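Local coordinates for N-acyl-D-glutamate deacylase (Bordetella bronchiseptica, PDB 3GIP), which probably hydrolyses the amide bond of N-acyl-D-glutamates to release D-glutamate, as a zinc-dependent member of the amidohydrolase superfamily, at residues A[250-264]-A[343-357]. Numbering follows the deposited sequence.
Sequences KCMMPQNWGRSRATL and YFAMDEDEVKRIFQH. With FMT (formic acid), chain D.
Glu350, on helix 348-356, reaches into the turn that leads to helix 260-272, making a partly buried junction, polar round Glu350 and apolar beside it, between two roughly parallel helices beside the barrel. With CG anti to the backbone N (chi1 178°) and the chain nearly extended, its carboxylate comes to the backbone N-H groups of Gly258 and Ser260. OE1 accepts from Gly258 N at 2.8 Å, while OE2 takes Ser260 N and, through its anti lone pair, Ser260 OG at 2.6 Å. A glutamate suits this place because its two oxygens can accept separately from Gly258 and Ser260; Gly258, in the type II turn Asn256-Arg259, has a positive phi (102°), at which a CB would press against the preceding carbonyl O. A water joins OE1 to Cys251 O and Asp347 N.

Ala345 O is gripped twice, by Met253 N and by Trp257 NE1, the latter at 2.9 Å and exactly in the indole plane. Asp347, the N-cap of helix 348-356, lays its CB over one face of that indole in a CH-pi contact, 3.8 Å from the five-membered ring centroid; Pro254 covers the opposite face. Flexible, apolar Met346 bends so that its CE meets Lys250 CD at 3.8 Å. Beyond the carboxylate, Leu264 CD2 packs on His357 CD2, and Ile354 sets CG1 and CD1 against Ser260 CB and also packs on Leu279.

Lys250 stands two residues after the zinc ligand His248, where loops after the strands frame the metal site, as in amidohydrolase TIM barrels.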
ATOM      1  N   LYS A 250       4.070   1.710 -13.062  1.00 11.52           N
ATOM      2  CA  LYS A 250       5.135   2.603 -13.492  1.00 12.78           C
ATOM      3  C   LYS A 250       5.836   2.046 -14.720  1.00 12.88           C
ATOM      4  O   LYS A 250       5.647   0.884 -15.086  1.00 13.41           O
ATOM      5  CB  LYS A 250       6.175   2.709 -12.378  1.00 12.81           C
ATOM      6  CG  LYS A 250       6.950   1.397 -12.186  1.00 15.39           C
ATOM      7  CD  LYS A 250       7.991   1.483 -11.083  1.00 15.63           C
ATOM      8  CE  LYS A 250       7.371   1.309  -9.716  1.00 19.21           C
ATOM      9  NZ  LYS A 250       6.882  -0.093  -9.490  1.00 11.81           N
ATOM     10  N   CYS A 251       6.662   2.892 -15.331  1.00 12.48           N
ATOM     11  CA  CYS A 251       7.468   2.529 -16.490  1.00 12.82           C
ATOM     12  C   CYS A 251       8.897   2.955 -16.156  1.00 13.56           C
ATOM     13  O   CYS A 251       9.203   4.148 -16.083  1.00 13.95           O
ATOM     14  CB  CYS A 251       6.970   3.250 -17.742  1.00 12.94           C
ATOM     15  SG  CYS A 251       5.313   2.736 -18.244  1.00 15.23           S
ATOM     16  N   MET A 252       9.764   1.973 -15.936  1.00 12.97           N
ATOM     17  CA  MET A 252      11.152   2.232 -15.572  1.00 13.48           C
ATOM     18  C   MET A 252      12.112   2.282 -16.754  1.00 15.18           C
ATOM     19  O   MET A 252      11.987   1.503 -17.700  1.00 15.55           O
ATOM     20  CB  MET A 252      11.624   1.173 -14.574  1.00 14.96           C
ATOM     21  CG  MET A 252      10.822   1.159 -13.275  1.00 13.87           C
ATOM     22  SD  MET A 252      11.430  -0.094 -12.122  1.00 15.01           S
ATOM     23  CE  MET A 252      12.930   0.715 -11.527  1.00 13.77           C
ATOM     24  N   MET A 253      13.074   3.199 -16.659  1.00 16.09           N
ATOM     25  CA  MET A 253      14.105   3.440 -17.672  1.00 18.16           C
ATOM     26  C   MET A 253      13.575   4.276 -18.838  1.00 16.99           C
ATOM     27  O   MET A 253      12.483   4.037 -19.350  1.00 15.86           O
ATOM     28  CB  MET A 253      14.703   2.117 -18.157  1.00 19.94           C
ATOM     29  CG  MET A 253      15.369   1.328 -17.030  1.00 23.94           C
ATOM     30  SD  MET A 253      16.258  -0.137 -17.583  1.00 29.06           S
ATOM     31  CE  MET A 253      17.814   0.559 -17.962  1.00 30.00           C
ATOM     32  N   PRO A 254      14.358   5.276 -19.272  1.00 16.21           N
ATOM     33  CA  PRO A 254      14.014   6.191 -20.365  1.00 17.03           C
ATOM     34  C   PRO A 254      13.409   5.595 -21.628  1.00 16.36           C
ATOM     35  O   PRO A 254      12.490   6.173 -22.200  1.00 16.58           O
ATOM     36  CB  PRO A 254      15.333   6.906 -20.641  1.00 18.12           C
ATOM     37  CG  PRO A 254      15.962   6.957 -19.293  1.00 21.16           C
ATOM     38  CD  PRO A 254      15.716   5.558 -18.774  1.00 18.72           C
ATOM     39  N   GLN A 255      13.918   4.450 -22.070  1.00 17.02           N
ATOM     40  CA  GLN A 255      13.400   3.836 -23.287  1.00 17.08           C
ATOM     41  C   GLN A 255      11.953   3.379 -23.129  1.00 16.73           C
ATOM     42  O   GLN A 255      11.264   3.136 -24.118  1.00 17.76           O
ATOM     43  CB  GLN A 255      14.266   2.639 -23.710  1.00 18.40           C
ATOM     44  CG  GLN A 255      14.227   1.460 -22.750  1.00 18.37           C
ATOM     45  CD  GLN A 255      15.325   1.509 -21.709  1.00 18.88           C
ATOM     46  OE1 GLN A 255      15.820   2.580 -21.359  1.00 19.48           O
ATOM     47  NE2 GLN A 255      15.707   0.341 -21.198  1.00 20.89           N
ATOM     48  N   ASN A 256      11.492   3.280 -21.888  1.00 16.07           N
ATOM     49  CA  ASN A 256      10.133   2.831 -21.616  1.00 14.60           C
ATOM     50  C   ASN A 256       9.190   3.942 -21.173  1.00 14.99           C
ATOM     51  O   ASN A 256       8.001   3.708 -20.976  1.00 15.30           O
ATOM     52  CB  ASN A 256      10.163   1.727 -20.562  1.00 14.62           C
ATOM     53  CG  ASN A 256      11.008   0.550 -20.994  1.00 14.70           C
ATOM     54  OD1 ASN A 256      11.921   0.122 -20.283  1.00 17.29           O
ATOM     55  ND2 ASN A 256      10.712   0.023 -22.172  1.00 13.72           N
ATOM     56  N   TRP A 257       9.712   5.151 -21.012  1.00 14.92           N
ATOM     57  CA  TRP A 257       8.858   6.250 -20.593  1.00 14.64           C
ATOM     58  C   TRP A 257       7.768   6.508 -21.625  1.00 15.63           C
ATOM     59  O   TRP A 257       8.041   6.614 -22.824  1.00 16.74           O
ATOM     60  CB  TRP A 257       9.687   7.515 -20.378  1.00 14.12           C
ATOM     61  CG  TRP A 257      10.610   7.425 -19.200  1.00 13.92           C
ATOM     62  CD1 TRP A 257      10.694   6.405 -18.288  1.00 15.30           C
ATOM     63  CD2 TRP A 257      11.562   8.408 -18.793  1.00 14.36           C
ATOM     64  NE1 TRP A 257      11.644   6.701 -17.336  1.00 15.52           N
ATOM     65  CE2 TRP A 257      12.190   7.925 -17.623  1.00 14.99           C
ATOM     66  CE3 TRP A 257      11.945   9.657 -19.302  1.00 15.80           C
ATOM     67  CZ2 TRP A 257      13.185   8.649 -16.953  1.00 16.95           C
ATOM     68  CZ3 TRP A 257      12.932  10.375 -18.636  1.00 17.58           C
ATOM     69  CH2 TRP A 257      13.540   9.867 -17.473  1.00 17.39           C
ATOM     70  N   GLY A 258       6.528   6.583 -21.151  1.00 14.89           N
ATOM     71  CA  GLY A 258       5.407   6.836 -22.035  1.00 14.71           C
ATOM     72  C   GLY A 258       4.587   5.608 -22.374  1.00 15.96           C
ATOM     73  O   GLY A 258       3.479   5.722 -22.902  1.00 17.21           O
ATOM     74  N   ARG A 259       5.120   4.429 -22.066  1.00 14.50           N
ATOM     75  CA  ARG A 259       4.413   3.195 -22.376  1.00 14.83           C
ATOM     76  C   ARG A 259       3.146   2.978 -21.560  1.00 14.92           C
ATOM     77  O   ARG A 259       2.392   2.043 -21.830  1.00 15.03           O
ATOM     78  CB  ARG A 259       5.357   1.996 -22.231  1.00 16.01           C
ATOM     79  CG  ARG A 259       6.486   2.009 -23.262  1.00 18.44           C
ATOM     80  CD  ARG A 259       7.404   0.806 -23.139  1.00 20.93           C
ATOM     81  NE  ARG A 259       6.732  -0.444 -23.478  1.00 25.52           N
ATOM     82  CZ  ARG A 259       7.327  -1.632 -23.453  1.00 27.77           C
ATOM     83  NH1 ARG A 259       8.604  -1.723 -23.106  1.00 27.99           N
ATOM     84  NH2 ARG A 259       6.649  -2.727 -23.767  1.00 29.42           N
ATOM     85  N   SER A 260       2.895   3.835 -20.574  1.00 14.87           N
ATOM     86  CA  SER A 260       1.685   3.691 -19.775  1.00 15.44           C
ATOM     87  C   SER A 260       0.472   4.043 -20.632  1.00 15.38           C
ATOM     88  O   SER A 260      -0.663   3.714 -20.294  1.00 15.71           O
ATOM     89  CB  SER A 260       1.736   4.584 -18.529  1.00 16.18           C
ATOM     90  OG  SER A 260       1.827   5.954 -18.874  1.00 17.90           O
ATOM     91  N   ARG A 261       0.700   4.719 -21.752  1.00 16.79           N
ATOM     92  CA  ARG A 261      -0.425   5.044 -22.610  1.00 16.30           C
ATOM     93  C   ARG A 261      -0.975   3.720 -23.125  1.00 16.31           C
ATOM     94  O   ARG A 261      -2.187   3.529 -23.204  1.00 15.85           O
ATOM     95  CB  ARG A 261       0.025   5.967 -23.748  1.00 19.14           C
ATOM     96  CG  ARG A 261       0.595   7.266 -23.193  1.00 25.07           C
ATOM     97  CD  ARG A 261       0.744   8.380 -24.210  1.00 29.27           C
ATOM     98  NE  ARG A 261       1.195   9.599 -23.540  1.00 33.39           N
ATOM     99  CZ  ARG A 261       1.319  10.786 -24.123  1.00 36.22           C
ATOM    100  NH1 ARG A 261       1.023  10.935 -25.409  1.00 37.90           N
ATOM    101  NH2 ARG A 261       1.735  11.830 -23.413  1.00 36.44           N
ATOM    102  N   ALA A 262      -0.074   2.789 -23.425  1.00 15.22           N
ATOM    103  CA  ALA A 262      -0.469   1.476 -23.915  1.00 15.58           C
ATOM    104  C   ALA A 262      -1.020   0.581 -22.804  1.00 14.31           C
ATOM    105  O   ALA A 262      -2.030  -0.100 -22.997  1.00 14.63           O
ATOM    106  CB  ALA A 262       0.718   0.795 -24.586  1.00 15.39           C
ATOM    107  N   THR A 263      -0.369   0.579 -21.641  1.00 14.23           N
ATOM    108  CA  THR A 263      -0.834  -0.268 -20.543  1.00 13.80           C
ATOM    109  C   THR A 263      -2.186   0.182 -20.008  1.00 14.72           C
ATOM    110  O   THR A 263      -3.044  -0.643 -19.692  1.00 15.17           O
ATOM    111  CB  THR A 263       0.172  -0.304 -19.372  1.00 12.52           C
ATOM    112  OG1 THR A 263       0.393   1.025 -18.886  1.00 14.08           O
ATOM    113  CG2 THR A 263       1.494  -0.916 -19.819  1.00 14.60           C
ATOM    114  N   LEU A 264      -2.377   1.494 -19.897  1.00 13.89           N
ATOM    115  CA  LEU A 264      -3.644   2.025 -19.413  1.00 13.98           C
ATOM    116  C   LEU A 264      -4.747   1.769 -20.438  1.00 14.59           C
ATOM    117  O   LEU A 264      -5.909   1.588 -20.075  1.00 14.56           O
ATOM    118  CB  LEU A 264      -3.516   3.524 -19.128  1.00 14.06           C
ATOM    119  CG  LEU A 264      -2.574   3.859 -17.966  1.00 15.21           C
ATOM    120  CD1 LEU A 264      -2.419   5.371 -17.859  1.00 16.11           C
ATOM    121  CD2 LEU A 264      -3.120   3.276 -16.666  1.00 14.54           C
ATOM    122  N   TYR A 343      15.841   3.240  -6.933  1.00 12.78           N
ATOM    123  CA  TYR A 343      16.125   3.282  -8.359  1.00 11.94           C
ATOM    124  C   TYR A 343      15.417   4.486  -8.967  1.00 13.38           C
ATOM    125  O   TYR A 343      14.198   4.494  -9.104  1.00 12.67           O
ATOM    126  CB  TYR A 343      15.617   1.996  -9.018  1.00 12.48           C
ATOM    127  CG  TYR A 343      16.213   0.743  -8.423  1.00 12.29           C
ATOM    128  CD1 TYR A 343      17.451   0.265  -8.849  1.00 12.65           C
ATOM    129  CD2 TYR A 343      15.545   0.042  -7.417  1.00 13.94           C
ATOM    130  CE1 TYR A 343      18.010  -0.884  -8.292  1.00 14.22           C
ATOM    131  CE2 TYR A 343      16.098  -1.108  -6.852  1.00 13.43           C
ATOM    132  CZ  TYR A 343      17.324  -1.564  -7.295  1.00 13.97           C
ATOM    133  OH  TYR A 343      17.862  -2.712  -6.753  1.00 14.36           O
ATOM    134  N   PHE A 344      16.193   5.506  -9.317  1.00 13.53           N
ATOM    135  CA  PHE A 344      15.651   6.726  -9.911  1.00 12.76           C
ATOM    136  C   PHE A 344      15.513   6.462 -11.401  1.00 14.01           C
ATOM    137  O   PHE A 344      16.395   6.804 -12.186  1.00 14.13           O
ATOM    138  CB  PHE A 344      16.618   7.878  -9.628  1.00 11.61           C
ATOM    139  CG  PHE A 344      16.782   8.164  -8.163  1.00 11.44           C
ATOM    140  CD1 PHE A 344      15.781   8.834  -7.459  1.00 11.54           C
ATOM    141  CD2 PHE A 344      17.909   7.724  -7.471  1.00 12.37           C
ATOM    142  CE1 PHE A 344      15.897   9.061  -6.094  1.00 11.12           C
ATOM    143  CE2 PHE A 344      18.034   7.946  -6.101  1.00 12.38           C
ATOM    144  CZ  PHE A 344      17.027   8.617  -5.410  1.00 11.48           C
ATOM    145  N   ALA A 345      14.389   5.864 -11.792  1.00 14.05           N
ATOM    146  CA  ALA A 345      14.205   5.483 -13.187  1.00 14.65           C
ATOM    147  C   ALA A 345      12.896   5.825 -13.879  1.00 13.20           C
ATOM    148  O   ALA A 345      12.655   5.347 -14.985  1.00 14.34           O
ATOM    149  CB  ALA A 345      14.462   3.980 -13.321  1.00 17.76           C
ATOM    150  N   MET A 346      12.051   6.640 -13.257  1.00 13.25           N
ATOM    151  CA  MET A 346      10.782   6.985 -13.884  1.00 12.62           C
ATOM    152  C   MET A 346      10.674   8.460 -14.253  1.00 13.64           C
ATOM    153  O   MET A 346      11.475   9.284 -13.817  1.00 13.57           O
ATOM    154  CB  MET A 346       9.612   6.604 -12.968  1.00 13.86           C
ATOM    155  CG  MET A 346       9.471   5.103 -12.701  1.00 13.67           C
ATOM    156  SD  MET A 346      10.263   4.545 -11.172  1.00 14.09           S
ATOM    157  CE  MET A 346       9.008   4.984  -9.969  1.00 13.68           C
ATOM    158  N   ASP A 347       9.671   8.769 -15.071  1.00 12.79           N
ATOM    159  CA  ASP A 347       9.398  10.131 -15.522  1.00 13.14           C
ATOM    160  C   ASP A 347       8.238  10.660 -14.684  1.00 12.30           C
ATOM    161  O   ASP A 347       7.123  10.138 -14.756  1.00 12.54           O
ATOM    162  CB  ASP A 347       9.019  10.111 -17.008  1.00 13.53           C
ATOM    163  CG  ASP A 347       8.628  11.481 -17.543  1.00 16.09           C
ATOM    164  OD1 ASP A 347       8.706  12.479 -16.793  1.00 17.06           O
ATOM    165  OD2 ASP A 347       8.241  11.554 -18.728  1.00 18.21           O
ATOM    166  N   GLU A 348       8.501  11.687 -13.882  1.00 13.05           N
ATOM    167  CA  GLU A 348       7.468  12.256 -13.022  1.00 14.10           C
ATOM    168  C   GLU A 348       6.204  12.644 -13.785  1.00 14.02           C
ATOM    169  O   GLU A 348       5.102  12.521 -13.261  1.00 13.15           O
ATOM    170  CB  GLU A 348       7.997  13.483 -12.278  1.00 15.80           C
ATOM    171  CG  GLU A 348       7.047  13.988 -11.198  1.00 20.81           C
ATOM    172  CD  GLU A 348       7.473  15.319 -10.608  1.00 24.62           C
ATOM    173  OE1 GLU A 348       8.689  15.526 -10.414  1.00 25.17           O
ATOM    174  OE2 GLU A 348       6.589  16.157 -10.326  1.00 27.00           O
ATOM    175  N   ASP A 349       6.348  13.122 -15.016  1.00 13.81           N
ATOM    176  CA  ASP A 349       5.158  13.502 -15.772  1.00 14.12           C
ATOM    177  C   ASP A 349       4.289  12.283 -16.042  1.00 12.34           C
ATOM    178  O   ASP A 349       3.066  12.389 -16.102  1.00 13.01           O
ATOM    179  CB  ASP A 349       5.528  14.173 -17.101  1.00 15.85           C
ATOM    180  CG  ASP A 349       6.137  15.547 -16.912  1.00 19.83           C
ATOM    181  OD1 ASP A 349       5.801  16.220 -15.914  1.00 20.13           O
ATOM    182  OD2 ASP A 349       6.939  15.961 -17.776  1.00 22.41           O
ATOM    183  N   GLU A 350       4.923  11.124 -16.209  1.00 12.85           N
ATOM    184  CA  GLU A 350       4.184   9.893 -16.456  1.00 11.37           C
ATOM    185  C   GLU A 350       3.522   9.407 -15.168  1.00 11.12           C
ATOM    186  O   GLU A 350       2.392   8.920 -15.196  1.00 11.59           O
ATOM    187  CB  GLU A 350       5.109   8.808 -17.012  1.00 13.01           C
ATOM    188  CG  GLU A 350       4.407   7.478 -17.256  1.00 13.17           C
ATOM    189  CD  GLU A 350       5.066   6.674 -18.352  1.00 14.64           C
ATOM    190  OE1 GLU A 350       6.306   6.549 -18.329  1.00 15.63           O
ATOM    191  OE2 GLU A 350       4.343   6.164 -19.234  1.00 15.33           O
ATOM    192  N   VAL A 351       4.231   9.526 -14.047  1.00 12.04           N
ATOM    193  CA  VAL A 351       3.671   9.118 -12.763  1.00 11.71           C
ATOM    194  C   VAL A 351       2.376   9.894 -12.564  1.00 12.74           C
ATOM    195  O   VAL A 351       1.358   9.346 -12.141  1.00 12.30           O
ATOM    196  CB  VAL A 351       4.619   9.453 -11.592  1.00 11.96           C
ATOM    197  CG1 VAL A 351       3.968   9.060 -10.275  1.00 12.63           C
ATOM    198  CG2 VAL A 351       5.946   8.728 -11.763  1.00 11.35           C
ATOM    199  N   LYS A 352       2.424  11.185 -12.881  1.00 12.78           N
ATOM    200  CA  LYS A 352       1.263  12.048 -12.747  1.00 12.64           C
ATOM    201  C   LYS A 352       0.121  11.633 -13.674  1.00 12.60           C
ATOM    202  O   LYS A 352      -1.044  11.647 -13.267  1.00 12.46           O
ATOM    203  CB  LYS A 352       1.668  13.504 -13.013  1.00 12.34           C
ATOM    204  CG  LYS A 352       2.534  14.105 -11.912  1.00 13.55           C
ATOM    205  CD  LYS A 352       2.973  15.524 -12.260  1.00 15.63           C
ATOM    206  CE  LYS A 352       3.623  16.208 -11.072  1.00 17.79           C
ATOM    207  NZ  LYS A 352       4.141  17.559 -11.434  1.00 19.52           N
ATOM    208  N   ARG A 353       0.442  11.263 -14.914  1.00 11.94           N
ATOM    209  CA  ARG A 353      -0.597  10.844 -15.854  1.00 12.32           C
ATOM    210  C   ARG A 353      -1.266   9.554 -15.394  1.00 12.83           C
ATOM    211  O   ARG A 353      -2.476   9.378 -15.548  1.00 12.85           O
ATOM    212  CB  ARG A 353      -0.022  10.627 -17.258  1.00 13.88           C
ATOM    213  CG  ARG A 353       0.443  11.886 -17.962  1.00 18.54           C
ATOM    214  CD  ARG A 353       0.544  11.646 -19.467  1.00 20.63           C
ATOM    215  NE  ARG A 353       1.522  10.616 -19.818  1.00 21.63           N
ATOM    216  CZ  ARG A 353       2.836  10.817 -19.885  1.00 22.78           C
ATOM    217  NH1 ARG A 353       3.339  12.015 -19.628  1.00 20.51           N
ATOM    218  NH2 ARG A 353       3.652   9.821 -20.211  1.00 22.37           N
ATOM    219  N   ILE A 354      -0.469   8.645 -14.843  1.00 12.43           N
ATOM    220  CA  ILE A 354      -1.001   7.378 -14.362  1.00 11.96           C
ATOM    221  C   ILE A 354      -1.946   7.649 -13.196  1.00 12.32           C
ATOM    222  O   ILE A 354      -3.027   7.061 -13.119  1.00 12.09           O
ATOM    223  CB  ILE A 354       0.137   6.437 -13.911  1.00 12.01           C
ATOM    224  CG1 ILE A 354       0.974   6.042 -15.130  1.00 10.97           C
ATOM    225  CG2 ILE A 354      -0.443   5.189 -13.237  1.00 11.93           C
ATOM    226  CD1 ILE A 354       2.229   5.264 -14.794  1.00 12.49           C
ATOM    227  N   PHE A 355      -1.552   8.552 -12.304  1.00 11.88           N
ATOM    228  CA  PHE A 355      -2.395   8.886 -11.165  1.00 11.33           C
ATOM    229  C   PHE A 355      -3.739   9.444 -11.626  1.00 11.82           C
ATOM    230  O   PHE A 355      -4.761   9.233 -10.979  1.00 12.60           O
ATOM    231  CB  PHE A 355      -1.711   9.909 -10.253  1.00 12.08           C
ATOM    232  CG  PHE A 355      -2.578  10.369  -9.114  1.00 12.68           C
ATOM    233  CD1 PHE A 355      -3.115   9.443  -8.221  1.00 13.62           C
ATOM    234  CD2 PHE A 355      -2.897  11.713  -8.958  1.00 13.95           C
ATOM    235  CE1 PHE A 355      -3.961   9.853  -7.191  1.00 15.15           C
ATOM    236  CE2 PHE A 355      -3.742  12.131  -7.929  1.00 14.44           C
ATOM    237  CZ  PHE A 355      -4.274  11.199  -7.048  1.00 15.59           C
ATOM    238  N   GLN A 356      -3.740  10.156 -12.747  1.00 12.22           N
ATOM    239  CA  GLN A 356      -4.976  10.730 -13.258  1.00 13.35           C
ATOM    240  C   GLN A 356      -5.968   9.686 -13.757  1.00 13.64           C
ATOM    241  O   GLN A 356      -7.150   9.983 -13.918  1.00 13.27           O
ATOM    242  CB  GLN A 356      -4.673  11.733 -14.371  1.00 14.60           C
ATOM    243  CG  GLN A 356      -4.054  13.015 -13.856  1.00 15.35           C
ATOM    244  CD  GLN A 356      -3.781  14.012 -14.961  1.00 16.68           C
ATOM    245  OE1 GLN A 356      -3.065  13.713 -15.914  1.00 17.57           O
ATOM    246  NE2 GLN A 356      -4.352  15.206 -14.836  1.00 18.91           N
ATOM    247  N   HIS A 357      -5.502   8.465 -14.006  1.00 12.82           N
ATOM    248  CA  HIS A 357      -6.414   7.432 -14.479  1.00 12.39           C
ATOM    249  C   HIS A 357      -7.541   7.285 -13.458  1.00 12.68           C
ATOM    250  O   HIS A 357      -7.293   7.250 -12.254  1.00 12.31           O
ATOM    251  CB  HIS A 357      -5.682   6.102 -14.662  1.00 12.04           C
ATOM    252  CG  HIS A 357      -6.534   5.033 -15.269  1.00 13.02           C
ATOM    253  ND1 HIS A 357      -7.505   4.362 -14.556  1.00 12.99           N
ATOM    254  CD2 HIS A 357      -6.616   4.574 -16.541  1.00 12.82           C
ATOM    255  CE1 HIS A 357      -8.149   3.538 -15.361  1.00 13.31           C
ATOM    256  NE2 HIS A 357      -7.631   3.648 -16.573  1.00 13.00           N
TER
HETATM  257  C   FMT D 482       8.581  -0.331  -6.146  1.00 14.73           C
HETATM  258  O1  FMT D 482       9.214   0.262  -5.307  1.00 13.65           O
HETATM  259  O2  FMT D 482       7.727   0.337  -6.927  1.00 14.98           O
HETATM  260  O   HOH W   1       7.919   6.670 -16.157  1.00 14.91           O
HETATM  261  O   HOH W   2       0.307   8.039 -19.881  1.00 23.03           O